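Local coordinates for DNA repair and telomere maintenance protein nbs1 (Schizosaccharomyces pombe, PDB 3HUF) that serves as the phosphoprotein-binding FHA-BRCT part of the MRN complex subunit that binds phosphorylated Ctp1 during DNA double-strand break repair, at residues W2-E7 with I109-R114; S15-P20 with S190-A195; P65-V70 with S92-D97. All blocks are in the same frame, centred on the assembly; numbering follows the deposited sequence.

Interaction 1 of 3, residues W2-E7 with I109-R114; sequences WIIEAE and INAYWR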
# COMPACT_ATOMS: atom_id res chain seq x y z
N TRP A 2 -2.63 6.27 9.83
CA TRP A 2 -3.75 6.80 10.61
C TRP A 2 -3.87 8.29 10.33
O TRP A 2 -2.87 8.99 10.25
CB TRP A 2 -3.54 6.59 12.12
CG TRP A 2 -4.00 5.25 12.62
CD1 TRP A 2 -3.22 4.20 13.05
CD2 TRP A 2 -5.36 4.81 12.72
NE1 TRP A 2 -4.03 3.13 13.41
CE2 TRP A 2 -5.34 3.49 13.22
CE3 TRP A 2 -6.60 5.42 12.46
CZ2 TRP A 2 -6.52 2.76 13.45
CZ3 TRP A 2 -7.77 4.69 12.70
CH2 TRP A 2 -7.72 3.38 13.19
N ILE A 3 -5.11 8.75 10.19
CA ILE A 3 -5.43 10.16 10.00
C ILE A 3 -6.57 10.53 10.94
O ILE A 3 -7.44 9.71 11.18
CB ILE A 3 -5.90 10.43 8.57
CG1 ILE A 3 -4.84 9.97 7.55
CG2 ILE A 3 -6.26 11.90 8.39
CD1 ILE A 3 -5.32 8.74 6.81
N ILE A 4 -6.53 11.75 11.49
CA ILE A 4 -7.69 12.30 12.21
C ILE A 4 -8.21 13.61 11.59
O ILE A 4 -7.46 14.40 11.06
CB ILE A 4 -7.44 12.52 13.73
CG1 ILE A 4 -6.27 13.49 13.96
CG2 ILE A 4 -7.20 11.19 14.42
CD1 ILE A 4 -6.16 14.01 15.38
N GLU A 5 -9.52 13.79 11.66
CA GLU A 5 -10.15 15.04 11.32
C GLU A 5 -11.42 15.13 12.16
O GLU A 5 -11.79 14.15 12.81
CB GLU A 5 -10.45 15.14 9.82
CG GLU A 5 -11.30 14.01 9.27
CD GLU A 5 -11.63 14.19 7.79
OE1 GLU A 5 -11.08 15.12 7.16
OE2 GLU A 5 -12.46 13.41 7.27
N ALA A 6 -12.08 16.29 12.14
CA ALA A 6 -13.30 16.47 12.92
C ALA A 6 -14.24 17.42 12.21
O ALA A 6 -13.83 18.15 11.30
CB ALA A 6 -12.99 17.00 14.28
N GLU A 7 -15.50 17.39 12.63
CA GLU A 7 -16.51 18.34 12.18
C GLU A 7 -16.47 19.48 13.18
O GLU A 7 -15.83 19.37 14.23
CB GLU A 7 -17.90 17.69 12.15
CG GLU A 7 -18.83 18.23 11.07
CD GLU A 7 -19.00 17.26 9.91
OE1 GLU A 7 -19.48 16.13 10.16
OE2 GLU A 7 -18.67 17.64 8.75
N ILE A 109 -13.78 13.52 17.18
CA ILE A 109 -12.56 13.35 16.42
C ILE A 109 -12.68 12.04 15.67
O ILE A 109 -12.83 10.97 16.28
CB ILE A 109 -11.34 13.27 17.34
CG1 ILE A 109 -11.12 14.61 18.03
CG2 ILE A 109 -10.08 12.84 16.56
CD1 ILE A 109 -10.18 14.46 19.19
N ASN A 110 -12.64 12.12 14.35
CA ASN A 110 -12.79 10.94 13.50
C ASN A 110 -11.44 10.44 12.98
O ASN A 110 -10.80 11.10 12.13
CB ASN A 110 -13.76 11.25 12.36
CG ASN A 110 -15.05 11.89 12.87
OD1 ASN A 110 -15.68 11.40 13.81
ND2 ASN A 110 -15.46 13.00 12.24
N ALA A 111 -11.01 9.29 13.51
CA ALA A 111 -9.78 8.63 13.10
C ALA A 111 -10.11 7.52 12.11
O ALA A 111 -11.05 6.75 12.30
CB ALA A 111 -9.01 8.07 14.32
N TYR A 112 -9.36 7.48 11.01
CA TYR A 112 -9.55 6.47 9.99
C TYR A 112 -8.21 6.05 9.43
O TYR A 112 -7.26 6.83 9.39
CB TYR A 112 -10.48 6.92 8.85
CG TYR A 112 -10.16 8.28 8.28
CD1 TYR A 112 -9.40 8.40 7.10
CD2 TYR A 112 -10.61 9.44 8.90
CE1 TYR A 112 -9.09 9.66 6.56
CE2 TYR A 112 -10.29 10.70 8.38
CZ TYR A 112 -9.54 10.80 7.20
OH TYR A 112 -9.24 12.05 6.67
N TRP A 113 -8.15 4.80 9.03
CA TRP A 113 -6.93 4.22 8.50
C TRP A 113 -7.00 4.33 6.98
O TRP A 113 -8.00 3.94 6.38
CB TRP A 113 -6.85 2.76 8.95
CG TRP A 113 -5.70 1.99 8.38
CD1 TRP A 113 -5.74 1.09 7.34
CD2 TRP A 113 -4.35 2.01 8.84
NE1 TRP A 113 -4.48 0.58 7.11
CE2 TRP A 113 -3.61 1.11 8.03
CE3 TRP A 113 -3.68 2.70 9.86
CZ2 TRP A 113 -2.24 0.88 8.22
CZ3 TRP A 113 -2.30 2.49 10.04
CH2 TRP A 113 -1.60 1.58 9.22
N ARG A 114 -5.95 4.87 6.38
CA ARG A 114 -5.78 4.82 4.94
C ARG A 114 -4.81 3.68 4.63
O ARG A 114 -3.75 3.62 5.23
CB ARG A 114 -5.21 6.15 4.42
CG ARG A 114 -5.16 6.30 2.89
CD ARG A 114 -4.89 7.79 2.41
NE ARG A 114 -5.97 8.75 2.68
CZ ARG A 114 -7.12 8.80 2.01
NH1 ARG A 114 -7.38 7.92 1.03
NH2 ARG A 114 -8.04 9.72 2.33
O HOH W 1 -16.86 15.44 13.93
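The carbonyl oxygen of I3 is gripped twice by the facing strand. N of Y112 donates to O of I3 at 2.9 Å, and CA of A111 adds a C-H...O contact to that same oxygen at 3.2 Å. A return bond from I3 N to Y112 O completes the antiparallel hydrogen-bonded pair. E5 and N110 form the next such pair, in which N110 N reaches E5 O at 2.7 Å.

The side chains of W2, I4, A111 and W113 share one face. Here the edge of the six-membered ring of W113 points at the face of the five-membered ring of W2, a T-shaped stack with planes 69° apart, while CB of W113 lies 4.2 Å from the centroid of the six-membered ring of W2, almost straight above it. Farther along, CG2 of I4 meets CB of A111 at 3.6 Å.

On the reverse face, Y112 has CG wedged between its own backbone N and carbonyl carbon (chi1 48°), which folds the ring across the neighbouring strand. CB of I3 packs over that ring, 4.1 Å from its centroid, and CG of E5 comes to its edge, 3.6 Å from CE2 of Y112.

Backbone bonds thus join the strands and carbon surfaces pack on both faces, while the polar ends of W2 and Y112 tie the pair to adjoining loops, NE1 to C66 O and OH to D194.

Interaction 2 of 3, residues S15-P20 with S190-A195; sequences SRILFP and SVIEDA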
# COMPACT_ATOMS: atom_id res chain seq x y z
N SER A 15 -6.99 18.32 9.02
CA SER A 15 -6.77 16.90 9.33
C SER A 15 -5.31 16.69 9.70
O SER A 15 -4.48 17.59 9.57
CB SER A 15 -7.17 15.99 8.17
OG SER A 15 -6.33 16.20 7.05
N ARG A 16 -4.99 15.51 10.22
CA ARG A 16 -3.62 15.26 10.61
C ARG A 16 -3.26 13.79 10.52
O ARG A 16 -3.99 12.94 11.01
CB ARG A 16 -3.35 15.78 12.03
CG ARG A 16 -1.96 15.43 12.52
CD ARG A 16 -1.54 16.24 13.69
NE ARG A 16 -0.22 15.81 14.15
CZ ARG A 16 0.35 16.25 15.27
NH1 ARG A 16 -0.28 17.15 16.03
NH2 ARG A 16 1.55 15.80 15.61
N ILE A 17 -2.12 13.50 9.91
CA ILE A 17 -1.58 12.15 9.88
C ILE A 17 -0.85 11.82 11.20
O ILE A 17 0.06 12.53 11.61
CB ILE A 17 -0.61 11.97 8.71
CG1 ILE A 17 -1.33 12.20 7.39
CG2 ILE A 17 -0.06 10.58 8.69
CD1 ILE A 17 -0.35 12.31 6.25
N LEU A 18 -1.27 10.74 11.85
CA LEU A 18 -0.69 10.34 13.13
C LEU A 18 0.25 9.16 12.94
O LEU A 18 -0.14 8.11 12.49
CB LEU A 18 -1.81 9.97 14.13
CG LEU A 18 -2.81 11.08 14.48
CD1 LEU A 18 -3.76 10.60 15.63
CD2 LEU A 18 -2.09 12.41 14.87
N PHE A 19 1.50 9.33 13.32
CA PHE A 19 2.46 8.25 13.22
C PHE A 19 2.47 7.47 14.53
O PHE A 19 1.99 7.96 15.54
CB PHE A 19 3.83 8.84 12.91
CG PHE A 19 3.84 9.78 11.75
CD1 PHE A 19 4.23 11.10 11.92
CD2 PHE A 19 3.46 9.35 10.50
CE1 PHE A 19 4.25 11.98 10.83
CE2 PHE A 19 3.48 10.20 9.41
CZ PHE A 19 3.87 11.53 9.58
N PRO A 20 2.97 6.22 14.50
CA PRO A 20 3.32 5.48 15.71
C PRO A 20 4.04 6.33 16.75
O PRO A 20 4.99 7.05 16.41
CB PRO A 20 4.24 4.38 15.17
CG PRO A 20 3.57 4.04 13.82
CD PRO A 20 3.17 5.39 13.29
N SER A 190 6.91 15.95 11.19
CA SER A 190 6.00 16.91 10.58
C SER A 190 4.56 16.78 11.02
O SER A 190 4.08 15.68 11.32
CB SER A 190 6.04 16.74 9.06
OG SER A 190 7.26 17.26 8.59
N VAL A 191 3.86 17.90 11.05
CA VAL A 191 2.43 17.87 11.17
C VAL A 191 1.78 18.22 9.83
O VAL A 191 1.80 19.34 9.37
CB VAL A 191 1.85 18.58 12.48
CG1 VAL A 191 2.93 19.30 13.30
CG2 VAL A 191 0.61 19.44 12.20
N ILE A 192 1.29 17.19 9.18
CA ILE A 192 0.77 17.28 7.84
C ILE A 192 -0.61 16.64 7.80
O ILE A 192 -0.93 15.80 8.62
CB ILE A 192 1.73 16.57 6.84
CG1 ILE A 192 1.94 15.11 7.24
CG2 ILE A 192 3.08 17.36 6.73
CD1 ILE A 192 2.89 14.35 6.34
N GLU A 193 -1.39 17.05 6.81
CA GLU A 193 -2.76 16.67 6.66
C GLU A 193 -2.94 15.38 5.86
O GLU A 193 -2.01 14.90 5.22
CB GLU A 193 -3.49 17.83 5.98
CG GLU A 193 -3.48 19.12 6.83
CD GLU A 193 -4.53 20.11 6.39
OE1 GLU A 193 -5.74 19.87 6.63
OE2 GLU A 193 -4.15 21.17 5.83
N ASP A 194 -4.15 14.83 5.92
CA ASP A 194 -4.58 13.65 5.20
C ASP A 194 -4.11 13.67 3.74
O ASP A 194 -4.18 14.69 3.07
CB ASP A 194 -6.11 13.64 5.23
CG ASP A 194 -6.73 12.38 4.65
OD1 ASP A 194 -6.03 11.40 4.39
OD2 ASP A 194 -7.96 12.39 4.46
N ALA A 195 -3.64 12.52 3.26
CA ALA A 195 -3.27 12.33 1.86
C ALA A 195 -2.03 13.09 1.41
O ALA A 195 -1.79 13.22 0.22
CB ALA A 195 -4.45 12.62 0.93
O HOH W 2 3.78 14.52 13.88
O HOH W 3 1.41 14.83 10.99
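I17 and I192 share the straightest of three hydrogen bonds here, I17 N to I192 O at 2.9 Å and 170°. The other two converge on S15. Its OG, set between the backbone N and the carbonyl carbon (chi1 66°), accepts the N-H of D194, with D194 N 2.8 Å from S15 OG. Its own N donates to E193 OE1 at 3.1 Å, meeting the carboxylate on the anti side and 26° out of its plane. S15 is therefore clasped by two consecutive residues, one through its hydroxyl and the other through its amide.

Packing contacts fill in between these bonds. CD1 of I17 touches CG1 of I192 at 3.8 Å and also lies beside the carbonyl oxygen of E193. V191 rests its CB over one face of the R16 guanidinium, 3.8 Å from R16 NE, and the ring edge of F19 turns CE1 toward S190 O at 3.7 Å.

Water extends this first shell. One molecule accepts from R16 NH2 and donates to S190 O; another accepts from I192 N at 3.0 Å and sits 2.7 Å from I17 O.

Farther out, other residues fix the groups in place. The extended R16 side chain sends NH2 to D32 O and NH1 to H35 O, two bonds that probably fix the rotation of the guanidinium. D194, whose carboxylate is also bonded to Y112, forms a salt bridge with R114, which probably steadies the loop that presents its N-H to S15.

Strand 16-18 is one edge strand of the antiparallel FHA sheet and pairs with strand 2-6. The arrangement is that of a beta-sandwich edge strand met, without regular strand pairing, by the loop between helices 178-184 and 198-209.

Interaction 3 of 3, residues P65-V70 with S92-D97; sequences PCEFEV and SYKEKD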
# COMPACT_ATOMS: atom_id res chain seq x y z
N PRO A 65 -4.79 -2.18 10.42
CA PRO A 65 -4.19 -0.95 10.90
C PRO A 65 -3.20 -1.15 12.05
O PRO A 65 -3.22 -2.18 12.75
CB PRO A 65 -5.42 -0.17 11.41
CG PRO A 65 -6.31 -1.22 11.96
CD PRO A 65 -6.15 -2.39 11.00
N CYS A 66 -2.36 -0.14 12.29
CA CYS A 66 -1.57 -0.11 13.51
C CYS A 66 -2.53 0.00 14.68
O CYS A 66 -3.55 0.70 14.59
CB CYS A 66 -0.65 1.09 13.51
SG CYS A 66 0.71 0.97 12.34
N GLU A 67 -2.21 -0.70 15.77
CA GLU A 67 -3.06 -0.66 16.97
C GLU A 67 -3.14 0.77 17.50
O GLU A 67 -2.11 1.46 17.67
CB GLU A 67 -2.52 -1.58 18.06
CG GLU A 67 -3.40 -1.65 19.30
CD GLU A 67 -2.97 -2.75 20.21
OE1 GLU A 67 -2.79 -2.49 21.43
OE2 GLU A 67 -2.80 -3.88 19.70
N PHE A 68 -4.36 1.22 17.75
CA PHE A 68 -4.62 2.58 18.19
C PHE A 68 -5.18 2.47 19.61
O PHE A 68 -6.22 1.86 19.83
CB PHE A 68 -5.64 3.20 17.23
CG PHE A 68 -5.76 4.72 17.30
CD1 PHE A 68 -5.45 5.49 16.18
CD2 PHE A 68 -6.21 5.36 18.46
CE1 PHE A 68 -5.57 6.88 16.21
CE2 PHE A 68 -6.36 6.75 18.49
CZ PHE A 68 -6.03 7.51 17.37
N GLU A 69 -4.49 3.08 20.58
CA GLU A 69 -4.92 3.03 21.98
C GLU A 69 -5.30 4.41 22.47
O GLU A 69 -4.70 5.41 22.07
CB GLU A 69 -3.80 2.45 22.85
CG GLU A 69 -3.21 1.21 22.25
CD GLU A 69 -1.94 0.74 22.91
OE1 GLU A 69 -1.30 1.53 23.63
OE2 GLU A 69 -1.57 -0.42 22.69
N VAL A 70 -6.32 4.46 23.33
CA VAL A 70 -6.82 5.71 23.90
C VAL A 70 -6.89 5.54 25.41
O VAL A 70 -7.52 4.61 25.88
CB VAL A 70 -8.24 6.05 23.35
CG1 VAL A 70 -8.87 7.21 24.13
CG2 VAL A 70 -8.18 6.38 21.84
N SER A 92 -7.69 -0.47 23.48
CA SER A 92 -7.02 -0.52 22.20
C SER A 92 -7.98 -0.98 21.12
O SER A 92 -8.89 -1.77 21.37
CB SER A 92 -5.78 -1.41 22.20
OG SER A 92 -5.74 -2.28 23.30
N TYR A 93 -7.74 -0.48 19.92
CA TYR A 93 -8.64 -0.65 18.82
C TYR A 93 -7.86 -1.06 17.59
O TYR A 93 -6.82 -0.47 17.31
CB TYR A 93 -9.41 0.66 18.57
CG TYR A 93 -10.59 0.82 19.52
CD1 TYR A 93 -10.45 1.43 20.78
CD2 TYR A 93 -11.83 0.31 19.17
CE1 TYR A 93 -11.56 1.54 21.64
CE2 TYR A 93 -12.92 0.42 20.01
CZ TYR A 93 -12.79 1.03 21.23
OH TYR A 93 -13.93 1.09 22.02
N LYS A 94 -8.36 -2.07 16.89
CA LYS A 94 -7.82 -2.45 15.59
C LYS A 94 -8.81 -2.33 14.46
O LYS A 94 -8.63 -2.92 13.40
CB LYS A 94 -7.16 -3.83 15.63
CG LYS A 94 -5.65 -3.70 15.65
CD LYS A 94 -4.95 -5.04 15.49
CE LYS A 94 -3.43 -4.85 15.54
NZ LYS A 94 -2.64 -6.07 15.25
N GLU A 95 -9.86 -1.54 14.66
CA GLU A 95 -10.81 -1.22 13.60
C GLU A 95 -10.24 -0.05 12.80
O GLU A 95 -9.39 0.69 13.30
CB GLU A 95 -12.13 -0.77 14.22
CG GLU A 95 -12.97 -1.89 14.78
CD GLU A 95 -13.34 -1.62 16.21
OE1 GLU A 95 -14.18 -0.70 16.45
OE2 GLU A 95 -12.78 -2.30 17.11
N LYS A 96 -10.74 0.14 11.59
CA LYS A 96 -10.18 1.17 10.72
C LYS A 96 -10.90 2.53 10.80
O LYS A 96 -10.49 3.48 10.16
CB LYS A 96 -10.11 0.66 9.28
CG LYS A 96 -9.22 -0.57 9.14
CD LYS A 96 -9.42 -1.25 7.81
CE LYS A 96 -8.29 -2.26 7.59
NZ LYS A 96 -8.25 -2.69 6.17
N ASP A 97 -11.96 2.59 11.60
CA ASP A 97 -12.74 3.81 11.79
C ASP A 97 -13.05 3.99 13.26
O ASP A 97 -13.75 3.17 13.87
CB ASP A 97 -14.05 3.73 11.02
CG ASP A 97 -13.84 3.87 9.53
OD1 ASP A 97 -13.83 5.02 9.05
OD2 ASP A 97 -13.71 2.83 8.84
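F68 and Y93 supply the backbone bonds of this contact, an antiparallel hydrogen-bonded pair. F68 N reaches Y93 O at 3.0 Å, nearly straight (173°) and in the carbonyl plane. The reverse bond, Y93 N to F68 O at 2.8 Å, is more bent (140°), its donor tilted from the plane of the carbonyl.

Side-chain packing comes from P65, E67 and E69. CG of P65 presses against the carbonyl oxygen of K94 at 3.2 Å, and its CD meets CG of K96 at 4.0 Å, with the lysine chain crossing the ring at about a right angle; the tip of K96 goes on to G63 O. S92 is flanked by two glutamates. E67, its CG anti to the backbone N (chi1 -177°), stretches until OE1 lies 3.3 Å from CB of S92, while CG of E69 is 3.7 Å from the same CB.

Charge plays a looser part: E67 OE2 and K94 NZ stand 5.0 Å apart and do not touch. With an alanine in place of E67, CB of S92 would probably lose the packing of OE1 against it, and K94 a carboxylate in its wider surroundings.

F68 turns its ring inward to meet W2 and F50. The pair belongs to the mixed sheet of the FHA beta sandwich, in which strand 91-93, one of the two outermost strands, lies beside strand 68-72.

In the fold
All three contacts involve the FHA beta sandwich, interaction 2 joining its edge to the loop between helices 178-184 and 198-209. Interactions 1 and 2 both reach the same antiparallel sheet, where strand 2-6 sits between 109-113 and the outer strand 16-18; their centres are about 9 Å apart. Interaction 3 joins strands of the mixed sheet, about 11 Å from interaction 1 and about 16 Å from interaction 2, centre to centre. Along the chain, interaction 3 is nested within the loops closed by both others, whereas interactions 1 and 2 alternate. The chain therefore returns, at 190-195, to the sandwich edge, consistent with FHA and BRCT regions joined as one phosphoprotein-binding unit.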